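Local coordinates for protein 2-oxoadipate dioxygenase/decarboxylase (Pseudomonas putida, PDB 6W1G) that catalyses the iron(II)-dependent decarboxylation and hydroxylation of 2-oxoadipate to D-2-hydroxyglutarate, a step of D-lysine catabolism, at residues His260-Arg265 against Ala342-Asp347; Lys305-Tyr310 against Phe399-Ala404; Gln350-Gly355 against Val389-Leu394; Leu356-Tyr361 against Ala442-Ser447. All coordinates share one frame; numbering follows the deposited sequence. Where two conformers were deposited one is given.

Contact 1: residues His260-Arg265 against Ala342-Asp347; sequences HPILLR and AEFPDD
Ile262 and Phe344 meet methyl to ring, and the match is nearly perfectly centred. The Ile262 CD1 methyl stands over the middle of one face of the Phe344 ring, 3.6 Å from its centroid and only 7° off the ring normal, a CH-pi contact in which all six ring carbons lie at similar distances from the methyl. The two side chains approach from opposite directions. For Ile262 the reach depends on CG1 sitting between the backbone N and the carbonyl carbon (chi1 58°), with the chain then extended through CG1 to CD1; Phe344 answers with CG anti to its own backbone N, which presents the face of the ring to the methyl.

The second half of the contact is polar. His260 N donates to Asp346 OD1 at 2.8 Å, and the oxygen accepts on its syn lone pair, the side facing OD2; the N-H...O angle of 148° leaves the bond somewhat bent. Asp346 OD2 accepts a further backbone N-H, from Arg259, so one carboxylate holds two successive amides. The His260 ring, turned steeply from that carboxylate, places its CD2 edge 3.5 Å from Asp346 O, in the ring plane. Asp347 then serves as the N-cap of helix 348-353, its OD1 accepting from Gln350 N, so the contact ends in a classic helix-capping site that starts where the aspartate-held loop stops.

Contact 2: residues Lys305-Tyr310 against Phe399-Ala404; sequences KGRQLY and FLPVSA
Arg307 and Pro401 make the larger van der Waals contact, the flat face of a guanidinium laid against a saturated ring. Pro401 covers one face of the guanidinium, its CG 3.6 Å above the plane and displaced toward the rim. Pro401 CB comes within 3.5 Å of Arg307 NH2, while Pro401 CG lies 3.7 Å from Arg307 CZ. The two side chains run antiparallel alongside each other. Arg307 reaches this position by folding: bends at chi2 (-69°) and chi3 (-51°) bring the guanidinium round until its face, rather than its N-H edge, is turned to the proline. No hydrogen bond joins the two segments; the charge has a long, weak ion pair with Asp311, one turn further along the same helix. An alanine here would probably leave this side of the Pro401 ring without the flat group that covers it, and Asp311 without its weak, long-range ion-pair partner.

A lighter van der Waals touch runs beside it. Tyr310, pointing toward the loop with CG anti to its backbone N (chi1 178°), brings its OH to 3.9 Å from Leu400 CD2, and the two side chains cross at about a right angle.

Val402, which binds 2-oxoadipate, follows directly in this loop, and the Leu400 side chain is about 9 Å from the bound nickel ion. Helix 304-321 thus flanks one side of the loop, while Leu400 also packs on Leu264 and Gln266 of strand 264-275.

Contact 3: residues Gln350-Gly355 against Val389-Leu394; sequences QMREQG and VHFEAL
Arg352 meets Phe391 through its aliphatic stem, and a CH-pi contact dominates. The CD methylene of Arg352 lies over the centre of one face of the Phe391 ring, 3.8 Å from the centroid and just 5° off the ring normal. CG anti to the backbone N and a straight chain through CG carry CD there, the arginine crossing the phenylalanine at about a right angle. Phe391 holds CG between its backbone N and carbonyl carbon (chi1 65°), which swings the ring out to meet the helix.

Any cation-pi component is weak at most, since Arg352 CZ is 5.4 Å from the ring centroid and the guanidinium is tilted 38° to the ring. The charged end finds its polar partners elsewhere: NH1 bonds to Gln381 and NE to Tyr361.

No hydrogen bond joins the two segments; each has its own internal side-chain bond. Gln354 NE2 donates almost straight to Gln350 OE1, at 2.9 Å, and His390 NE2 donates to Glu392 OE2 at 2.7 Å, meeting the oxygen from above the carboxylate plane. Gly355, with positive phi, closes the helix in a Schellman motif.

Helix 348-353 therefore leans on the two-stranded sheet of 389-393 and 359-363, where Phe359 meets Phe391, while Ile384 of helix 380-385 touches both Arg352 and Phe391.

Contact 4: residues Leu356-Tyr361 against Ala442-Ser447; sequences LAYFRY and ALYAQS
Tyr358 and Tyr444 bring the two backbones closest, their CA atoms 6.6 Å apart. Tyr358 sits in extended conformation just ahead of strand 359-363, whereas 442-447 is a regular stretch of helix 440-458, with Gln446 N bonded to Ala442 O and Ser447 N to Leu443 O. No direct hydrogen bond spans the pair.

The side chain of Tyr358 lies against the helix surface with one ring face. Tyr444 CB stands 3.4 Å above that face, toward its rim, and 3.7 Å from the ring centroid, a CH-pi contact; its closest ring carbon is Tyr358 CD2. The backbone N of Ala445 lies over the same face, and Ala445 CB approaches Tyr358 CE1 at 3.9 Å. With CG beside the backbone N (chi1 -68°), Tyr358 has its ring spread over the helix backbone here. The two tyrosine rings meet obliquely, their planes 40° apart, and the Tyr444 side chain leads away to give its OH a bond from Glu397 N. A serine in place of Tyr358 would probably open a gap over Tyr444 CB and Ala445, leaving this part of the helix without its aromatic cover.

Further along, a single water bridges the segments: it accepts from Arg360 NE at 2.9 Å and donates to Ser447 O at 2.8 Å.

Helix 440-458 thus lies along strand 359-363, its Glu448 and Ser451 bonding to the backbone N atoms of Phe359 and Tyr361, while Pro304, at the start of helix 304-321, also touches Tyr358.

Overall arrangement
From the N terminus, contact 1 opens first, at 260-265 on the way into strand 264-275, and closes its loop at 342-347, ahead of helix 348-353. Contact 2 opens within that loop, on helix 304-321, and closes at 399-404, so the two cross. Contacts 3 and 4 begin after contact 1 has closed. Contact 3, from 350-355 to 389-394, falls wholly within the span of contact 2, while contact 4 starts at 356-361 and crosses both, reaching helix 440-458. Contacts 3 and 4 share the sheet of strands 359-363 and 389-393, where Leu394 N bonds to Tyr358 O. Phe344 on Leu309 and Met351 on Ile262 join contact 1 to contacts 2 and 3, respectively.

Contact 1: residues His260-Arg265 against Ala342-Asp347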
# COMPACT_ATOMS: atom_id res chain seq x y z
N HIS A 260 -6.70 8.89 -16.74
CA HIS A 260 -6.99 9.23 -15.34
C HIS A 260 -7.04 7.91 -14.59
O HIS A 260 -8.12 7.30 -14.46
CB HIS A 260 -8.26 10.06 -15.25
CG HIS A 260 -8.07 11.36 -15.91
ND1 HIS A 260 -7.23 12.34 -15.40
CD2 HIS A 260 -8.51 11.83 -17.10
CE1 HIS A 260 -7.20 13.36 -16.23
NE2 HIS A 260 -7.98 13.09 -17.25
N PRO A 261 -5.89 7.44 -14.12
CA PRO A 261 -5.82 6.13 -13.47
C PRO A 261 -6.74 6.03 -12.28
O PRO A 261 -7.03 7.02 -11.59
CB PRO A 261 -4.33 6.01 -13.09
CG PRO A 261 -3.67 6.82 -14.24
CD PRO A 261 -4.56 8.04 -14.30
N ILE A 262 -7.14 4.79 -11.98
CA ILE A 262 -7.99 4.45 -10.86
C ILE A 262 -7.33 3.34 -10.04
O ILE A 262 -6.63 2.48 -10.58
CB ILE A 262 -9.42 4.06 -11.30
CG1 ILE A 262 -9.40 2.87 -12.27
CG2 ILE A 262 -10.11 5.28 -11.90
CD1 ILE A 262 -10.79 2.49 -12.75
N LEU A 263 -7.59 3.35 -8.73
CA LEU A 263 -6.99 2.37 -7.82
C LEU A 263 -5.49 2.36 -7.99
O LEU A 263 -4.84 3.40 -7.80
CB LEU A 263 -7.65 1.00 -7.94
CG LEU A 263 -9.15 1.00 -7.63
CD1 LEU A 263 -9.70 -0.42 -7.67
CD2 LEU A 263 -9.47 1.62 -6.30
N LEU A 264 -4.87 1.21 -8.30
CA LEU A 264 -3.44 1.16 -8.56
C LEU A 264 -3.21 0.10 -9.64
O LEU A 264 -4.07 -0.74 -9.89
CB LEU A 264 -2.62 0.93 -7.31
CG LEU A 264 -2.77 -0.41 -6.61
CD1 LEU A 264 -1.96 -1.52 -7.27
CD2 LEU A 264 -2.32 -0.28 -5.17
N ARG A 265 -2.01 0.14 -10.22
CA ARG A 265 -1.51 -0.90 -11.10
C ARG A 265 -0.21 -1.41 -10.51
O ARG A 265 0.54 -0.64 -9.90
CB ARG A 265 -1.25 -0.36 -12.48
CG ARG A 265 -2.46 0.27 -13.13
CD ARG A 265 -2.20 0.72 -14.57
NE ARG A 265 -2.21 -0.45 -15.45
CZ ARG A 265 -1.57 -0.55 -16.61
NH1 ARG A 265 -0.83 0.44 -17.06
NH2 ARG A 265 -1.69 -1.67 -17.33
N ALA A 342 -13.16 0.03 -21.30
CA ALA A 342 -13.66 1.19 -22.04
C ALA A 342 -14.93 1.78 -21.41
O ALA A 342 -15.20 2.97 -21.60
CB ALA A 342 -13.94 0.81 -23.50
N GLU A 343 -15.71 0.97 -20.70
CA GLU A 343 -16.94 1.41 -20.05
C GLU A 343 -16.72 2.22 -18.78
O GLU A 343 -17.68 2.80 -18.26
CB GLU A 343 -17.75 0.16 -19.70
CG GLU A 343 -19.06 0.39 -18.99
CD GLU A 343 -19.88 -0.88 -18.82
OE1 GLU A 343 -19.78 -1.78 -19.68
OE2 GLU A 343 -20.62 -0.95 -17.82
N PHE A 344 -15.51 2.27 -18.26
CA PHE A 344 -15.23 3.08 -17.08
C PHE A 344 -14.82 4.46 -17.57
O PHE A 344 -13.76 4.60 -18.20
CB PHE A 344 -14.13 2.45 -16.24
CG PHE A 344 -14.15 2.92 -14.80
CD1 PHE A 344 -13.96 4.26 -14.48
CD2 PHE A 344 -14.43 2.03 -13.77
CE1 PHE A 344 -14.04 4.69 -13.17
CE2 PHE A 344 -14.50 2.46 -12.46
CZ PHE A 344 -14.29 3.79 -12.14
N PRO A 345 -15.61 5.51 -17.31
CA PRO A 345 -15.27 6.83 -17.87
C PRO A 345 -13.84 7.23 -17.57
O PRO A 345 -13.37 7.06 -16.44
CB PRO A 345 -16.26 7.77 -17.19
CG PRO A 345 -17.47 6.89 -16.97
CD PRO A 345 -16.89 5.55 -16.58
N ASP A 346 -13.14 7.75 -18.59
CA ASP A 346 -11.73 8.15 -18.49
C ASP A 346 -11.62 9.66 -18.70
O ASP A 346 -10.69 10.16 -19.34
CB ASP A 346 -10.84 7.35 -19.44
CG ASP A 346 -9.36 7.47 -19.10
OD1 ASP A 346 -9.03 7.88 -17.96
OD2 ASP A 346 -8.52 7.13 -19.98
N ASP A 347 -12.59 10.37 -18.19
CA ASP A 347 -12.68 11.81 -18.23
C ASP A 347 -12.92 12.24 -16.79
O ASP A 347 -13.83 11.75 -16.13
CB ASP A 347 -13.85 12.18 -19.14
CG ASP A 347 -14.13 13.64 -19.17
OD1 ASP A 347 -14.83 14.08 -18.26
OD2 ASP A 347 -13.66 14.33 -20.11

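Contact 2: residues Lys305-Tyr310 against Phe399-Ala404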
# COMPACT_ATOMS: atom_id res chain seq x y z
N LYS A 305 -19.65 3.20 -5.57
CA LYS A 305 -20.16 3.07 -6.92
C LYS A 305 -19.04 2.76 -7.91
O LYS A 305 -19.21 1.92 -8.80
CB LYS A 305 -20.92 4.33 -7.32
CG LYS A 305 -21.49 4.27 -8.73
CD LYS A 305 -22.14 5.61 -9.07
CE LYS A 305 -22.68 5.64 -10.48
NZ LYS A 305 -23.33 6.95 -10.78
N GLY A 306 -17.92 3.50 -7.83
CA GLY A 306 -16.80 3.23 -8.71
C GLY A 306 -16.22 1.85 -8.50
O GLY A 306 -15.80 1.20 -9.47
N ARG A 307 -16.17 1.41 -7.24
CA ARG A 307 -15.66 0.06 -6.93
C ARG A 307 -16.55 -1.00 -7.56
O ARG A 307 -16.05 -2.01 -8.06
CB ARG A 307 -15.53 -0.13 -5.42
CG ARG A 307 -14.17 0.28 -4.85
CD ARG A 307 -13.05 -0.70 -5.32
NE ARG A 307 -13.50 -2.07 -5.04
CZ ARG A 307 -13.46 -2.67 -3.85
NH1 ARG A 307 -12.94 -2.04 -2.81
NH2 ARG A 307 -13.93 -3.90 -3.70
N GLN A 308 -17.86 -0.79 -7.52
CA GLN A 308 -18.77 -1.74 -8.15
C GLN A 308 -18.54 -1.83 -9.65
O GLN A 308 -18.53 -2.93 -10.22
CB GLN A 308 -20.19 -1.28 -7.85
CG GLN A 308 -20.57 -1.46 -6.38
CD GLN A 308 -21.88 -0.80 -5.99
OE1 GLN A 308 -22.68 -0.40 -6.83
NE2 GLN A 308 -22.10 -0.69 -4.68
N LEU A 309 -18.33 -0.69 -10.31
CA LEU A 309 -18.06 -0.69 -11.74
C LEU A 309 -16.72 -1.36 -12.06
O LEU A 309 -16.63 -2.21 -12.95
CB LEU A 309 -18.14 0.74 -12.26
CG LEU A 309 -17.92 0.89 -13.75
CD1 LEU A 309 -18.93 0.08 -14.60
CD2 LEU A 309 -17.96 2.37 -14.12
N TYR A 310 -15.68 -1.03 -11.29
CA TYR A 310 -14.39 -1.67 -11.44
C TYR A 310 -14.52 -3.19 -11.35
O TYR A 310 -13.98 -3.94 -12.18
CB TYR A 310 -13.46 -1.12 -10.32
CG TYR A 310 -12.09 -1.76 -10.36
CD1 TYR A 310 -11.09 -1.22 -11.16
CD2 TYR A 310 -11.80 -2.91 -9.64
CE1 TYR A 310 -9.87 -1.82 -11.26
CE2 TYR A 310 -10.55 -3.52 -9.74
CZ TYR A 310 -9.59 -2.96 -10.56
OH TYR A 310 -8.34 -3.54 -10.66
N PHE A 399 -5.00 -0.99 -1.31
CA PHE A 399 -4.49 -2.07 -2.15
C PHE A 399 -5.63 -2.64 -2.98
O PHE A 399 -6.82 -2.35 -2.73
CB PHE A 399 -3.80 -3.10 -1.27
CG PHE A 399 -2.60 -2.50 -0.60
CD1 PHE A 399 -1.40 -2.49 -1.25
CD2 PHE A 399 -2.68 -1.84 0.61
CE1 PHE A 399 -0.29 -1.88 -0.72
CE2 PHE A 399 -1.58 -1.18 1.14
CZ PHE A 399 -0.37 -1.26 0.51
N LEU A 400 -5.27 -3.41 -4.01
CA LEU A 400 -6.31 -3.97 -4.85
C LEU A 400 -7.21 -4.92 -4.06
O LEU A 400 -6.74 -5.66 -3.19
CB LEU A 400 -5.70 -4.65 -6.07
CG LEU A 400 -5.00 -3.71 -7.07
CD1 LEU A 400 -4.29 -4.52 -8.16
CD2 LEU A 400 -5.98 -2.70 -7.67
N PRO A 401 -8.51 -4.89 -4.31
CA PRO A 401 -9.39 -5.81 -3.58
C PRO A 401 -9.18 -7.24 -4.01
O PRO A 401 -8.74 -7.53 -5.12
CB PRO A 401 -10.79 -5.33 -3.96
CG PRO A 401 -10.64 -4.62 -5.24
CD PRO A 401 -9.26 -4.02 -5.23
N VAL A 402 -9.49 -8.15 -3.08
CA VAL A 402 -9.54 -9.57 -3.41
C VAL A 402 -10.78 -9.82 -4.26
O VAL A 402 -11.87 -9.31 -3.95
CB VAL A 402 -9.58 -10.42 -2.13
CG1 VAL A 402 -9.54 -11.91 -2.47
CG2 VAL A 402 -8.45 -10.07 -1.16
N SER A 403 -10.62 -10.58 -5.33
CA SER A 403 -11.77 -10.99 -6.13
C SER A 403 -12.86 -11.58 -5.24
O SER A 403 -12.58 -12.43 -4.38
CB SER A 403 -11.31 -12.03 -7.14
OG SER A 403 -10.87 -13.19 -6.47
N ALA A 404 -14.11 -11.17 -5.47
CA ALA A 404 -15.24 -11.62 -4.67
C ALA A 404 -16.14 -12.55 -5.47
O ALA A 404 -15.69 -13.58 -5.98
CB ALA A 404 -16.04 -10.41 -4.14

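Contact 3: residues Gln350-Gly355 against Val389-Leu394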
# COMPACT_ATOMS: atom_id res chain seq x y z
N GLN A 350 -16.42 13.58 -15.79
CA GLN A 350 -17.46 12.55 -15.69
C GLN A 350 -17.24 11.67 -14.48
O GLN A 350 -18.20 11.22 -13.86
CB GLN A 350 -17.50 11.73 -16.96
CG GLN A 350 -18.15 12.44 -18.11
CD GLN A 350 -19.65 12.63 -17.97
OE1 GLN A 350 -20.34 12.05 -17.13
NE2 GLN A 350 -20.19 13.41 -18.85
N MET A 351 -15.98 11.35 -14.16
CA MET A 351 -15.73 10.60 -12.96
C MET A 351 -16.26 11.33 -11.73
O MET A 351 -16.78 10.71 -10.80
CB MET A 351 -14.22 10.37 -12.79
CG MET A 351 -13.60 9.44 -13.83
SD MET A 351 -11.82 9.48 -13.98
CE MET A 351 -11.27 8.88 -12.40
N ARG A 352 -16.14 12.65 -11.73
CA ARG A 352 -16.70 13.46 -10.68
C ARG A 352 -18.23 13.49 -10.72
O ARG A 352 -18.89 13.23 -9.70
CB ARG A 352 -16.10 14.85 -10.77
CG ARG A 352 -16.64 15.78 -9.72
CD ARG A 352 -16.02 17.21 -9.82
NE ARG A 352 -16.96 18.08 -9.08
CZ ARG A 352 -17.93 18.82 -9.56
NH1 ARG A 352 -18.21 19.00 -10.85
NH2 ARG A 352 -18.66 19.53 -8.69
N GLU A 353 -18.81 13.85 -11.85
CA GLU A 353 -20.25 14.03 -11.92
C GLU A 353 -21.01 12.74 -11.67
O GLU A 353 -22.08 12.76 -11.04
CB GLU A 353 -20.65 14.63 -13.27
CG GLU A 353 -22.03 15.14 -13.33
CD GLU A 353 -22.27 15.86 -14.62
OE1 GLU A 353 -21.98 17.08 -14.70
OE2 GLU A 353 -22.74 15.21 -15.58
N GLN A 354 -20.46 11.60 -12.13
CA GLN A 354 -21.08 10.31 -11.90
C GLN A 354 -20.74 9.72 -10.55
O GLN A 354 -21.20 8.62 -10.23
CB GLN A 354 -20.68 9.35 -13.03
CG GLN A 354 -21.23 9.73 -14.36
CD GLN A 354 -20.84 8.72 -15.44
OE1 GLN A 354 -20.88 7.51 -15.22
NE2 GLN A 354 -20.46 9.21 -16.57
N GLY A 355 -19.95 10.41 -9.73
CA GLY A 355 -19.68 9.95 -8.38
C GLY A 355 -18.90 8.66 -8.34
O GLY A 355 -19.16 7.80 -7.48
N VAL A 389 -12.18 27.38 -8.68
CA VAL A 389 -11.94 26.13 -7.96
C VAL A 389 -11.37 25.13 -8.96
O VAL A 389 -11.88 25.02 -10.07
CB VAL A 389 -13.25 25.59 -7.38
CG1 VAL A 389 -13.08 24.18 -6.76
CG2 VAL A 389 -13.75 26.54 -6.31
N HIS A 390 -10.33 24.41 -8.56
CA HIS A 390 -9.75 23.35 -9.36
C HIS A 390 -9.87 22.04 -8.58
O HIS A 390 -9.74 22.04 -7.37
CB HIS A 390 -8.25 23.67 -9.55
CG HIS A 390 -7.54 22.69 -10.40
ND1 HIS A 390 -7.55 22.77 -11.77
CD2 HIS A 390 -6.87 21.57 -10.09
CE1 HIS A 390 -6.86 21.75 -12.27
NE2 HIS A 390 -6.47 20.98 -11.27
N PHE A 391 -10.13 20.94 -9.28
CA PHE A 391 -10.22 19.64 -8.65
C PHE A 391 -9.25 18.64 -9.26
O PHE A 391 -8.92 18.70 -10.45
CB PHE A 391 -11.66 19.10 -8.64
CG PHE A 391 -12.24 18.80 -10.00
CD1 PHE A 391 -12.13 17.55 -10.59
CD2 PHE A 391 -12.93 19.75 -10.69
CE1 PHE A 391 -12.73 17.31 -11.83
CE2 PHE A 391 -13.49 19.49 -11.93
CZ PHE A 391 -13.37 18.27 -12.49
N GLU A 392 -8.79 17.72 -8.42
CA GLU A 392 -8.00 16.58 -8.84
C GLU A 392 -8.49 15.36 -8.09
O GLU A 392 -9.00 15.49 -6.97
CB GLU A 392 -6.51 16.75 -8.59
CG GLU A 392 -5.79 17.86 -9.38
CD GLU A 392 -5.69 17.64 -10.89
OE1 GLU A 392 -5.94 16.52 -11.38
OE2 GLU A 392 -5.30 18.62 -11.57
N ALA A 393 -8.29 14.18 -8.66
CA ALA A 393 -8.66 12.99 -7.93
C ALA A 393 -7.82 12.84 -6.66
O ALA A 393 -6.65 13.21 -6.61
CB ALA A 393 -8.49 11.75 -8.80
N LEU A 394 -8.45 12.26 -5.65
CA LEU A 394 -7.80 11.89 -4.41
C LEU A 394 -7.05 10.59 -4.61
O LEU A 394 -7.67 9.60 -4.99
CB LEU A 394 -8.87 11.71 -3.34
CG LEU A 394 -8.35 11.31 -1.96
CD1 LEU A 394 -7.44 12.31 -1.36
CD2 LEU A 394 -9.56 11.01 -1.05

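Contact 4: residues Leu356-Tyr361 against Ala442-Ser447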
# COMPACT_ATOMS: atom_id res chain seq x y z
N LEU A 356 -17.94 8.50 -9.26
CA LEU A 356 -17.17 7.26 -9.33
C LEU A 356 -15.89 7.28 -8.53
O LEU A 356 -15.35 6.22 -8.17
CB LEU A 356 -16.84 6.94 -10.80
CG LEU A 356 -18.08 6.72 -11.65
CD1 LEU A 356 -17.69 6.62 -13.08
CD2 LEU A 356 -18.85 5.51 -11.23
N ALA A 357 -15.34 8.45 -8.26
CA ALA A 357 -14.07 8.62 -7.60
C ALA A 357 -14.18 9.74 -6.58
O ALA A 357 -15.07 10.58 -6.67
CB ALA A 357 -12.94 8.93 -8.55
N TYR A 358 -13.27 9.74 -5.61
CA TYR A 358 -13.16 10.84 -4.65
C TYR A 358 -12.20 11.89 -5.20
O TYR A 358 -11.24 11.57 -5.91
CB TYR A 358 -12.64 10.31 -3.30
CG TYR A 358 -13.61 9.43 -2.61
CD1 TYR A 358 -14.72 9.94 -1.97
CD2 TYR A 358 -13.41 8.04 -2.59
CE1 TYR A 358 -15.61 9.10 -1.33
CE2 TYR A 358 -14.28 7.20 -1.94
CZ TYR A 358 -15.40 7.73 -1.32
OH TYR A 358 -16.31 6.90 -0.71
N PHE A 359 -12.46 13.14 -4.81
CA PHE A 359 -11.72 14.30 -5.29
C PHE A 359 -11.29 15.19 -4.16
O PHE A 359 -11.89 15.21 -3.10
CB PHE A 359 -12.59 15.09 -6.29
CG PHE A 359 -12.79 14.36 -7.59
CD1 PHE A 359 -13.78 13.39 -7.76
CD2 PHE A 359 -11.88 14.56 -8.63
CE1 PHE A 359 -13.83 12.64 -8.94
CE2 PHE A 359 -11.96 13.83 -9.81
CZ PHE A 359 -12.90 12.88 -9.95
N ARG A 360 -10.27 15.98 -4.42
CA ARG A 360 -9.99 17.17 -3.60
C ARG A 360 -10.13 18.41 -4.46
O ARG A 360 -9.80 18.42 -5.64
CB ARG A 360 -8.56 17.09 -3.00
CG ARG A 360 -8.40 15.96 -2.03
CD ARG A 360 -6.92 15.85 -1.54
NE ARG A 360 -6.62 16.91 -0.60
CZ ARG A 360 -5.43 17.44 -0.44
NH1 ARG A 360 -4.39 17.01 -1.10
NH2 ARG A 360 -5.29 18.44 0.43
N TYR A 361 -10.63 19.44 -3.81
CA TYR A 361 -10.96 20.71 -4.40
C TYR A 361 -10.07 21.78 -3.81
O TYR A 361 -9.82 21.78 -2.61
CB TYR A 361 -12.43 21.04 -4.10
CG TYR A 361 -13.38 20.06 -4.75
CD1 TYR A 361 -13.70 18.83 -4.14
CD2 TYR A 361 -13.93 20.31 -5.98
CE1 TYR A 361 -14.55 17.94 -4.71
CE2 TYR A 361 -14.78 19.41 -6.59
CZ TYR A 361 -15.07 18.22 -5.97
OH TYR A 361 -15.92 17.36 -6.58
N ALA A 442 -14.75 5.62 3.99
CA ALA A 442 -15.12 6.69 4.90
C ALA A 442 -13.99 7.70 5.06
O ALA A 442 -14.24 8.92 5.09
CB ALA A 442 -15.55 6.12 6.26
N LEU A 443 -12.75 7.20 5.12
CA LEU A 443 -11.60 8.09 5.25
C LEU A 443 -11.46 8.96 3.99
O LEU A 443 -11.15 10.15 4.08
CB LEU A 443 -10.33 7.27 5.46
CG LEU A 443 -10.25 6.54 6.80
CD1 LEU A 443 -9.02 5.65 6.80
CD2 LEU A 443 -10.22 7.52 7.92
N TYR A 444 -11.67 8.39 2.80
CA TYR A 444 -11.58 9.17 1.58
C TYR A 444 -12.67 10.22 1.52
O TYR A 444 -12.43 11.37 1.12
CB TYR A 444 -11.65 8.27 0.35
CG TYR A 444 -10.48 7.33 0.16
CD1 TYR A 444 -9.18 7.76 0.32
CD2 TYR A 444 -10.70 6.02 -0.19
CE1 TYR A 444 -8.11 6.89 0.17
CE2 TYR A 444 -9.61 5.15 -0.36
CZ TYR A 444 -8.34 5.60 -0.16
OH TYR A 444 -7.23 4.78 -0.36
N ALA A 445 -13.89 9.86 1.92
CA ALA A 445 -14.97 10.82 1.95
C ALA A 445 -14.64 11.99 2.86
O ALA A 445 -14.97 13.15 2.54
CB ALA A 445 -16.29 10.16 2.35
N GLN A 446 -14.00 11.70 3.97
CA GLN A 446 -13.59 12.76 4.90
C GLN A 446 -12.54 13.68 4.30
O GLN A 446 -12.59 14.90 4.47
CB GLN A 446 -13.09 12.19 6.23
CG GLN A 446 -14.16 11.57 7.05
CD GLN A 446 -13.67 11.02 8.37
OE1 GLN A 446 -12.66 10.35 8.43
NE2 GLN A 446 -14.38 11.31 9.42
N SER A 447 -11.58 13.13 3.58
CA SER A 447 -10.57 13.94 2.89
C SER A 447 -11.22 14.88 1.88
O SER A 447 -10.87 16.08 1.79
CB SER A 447 -9.59 13.07 2.08
OG SER A 447 -8.66 12.31 2.83
O HOH W 1 -8.33 17.22 1.74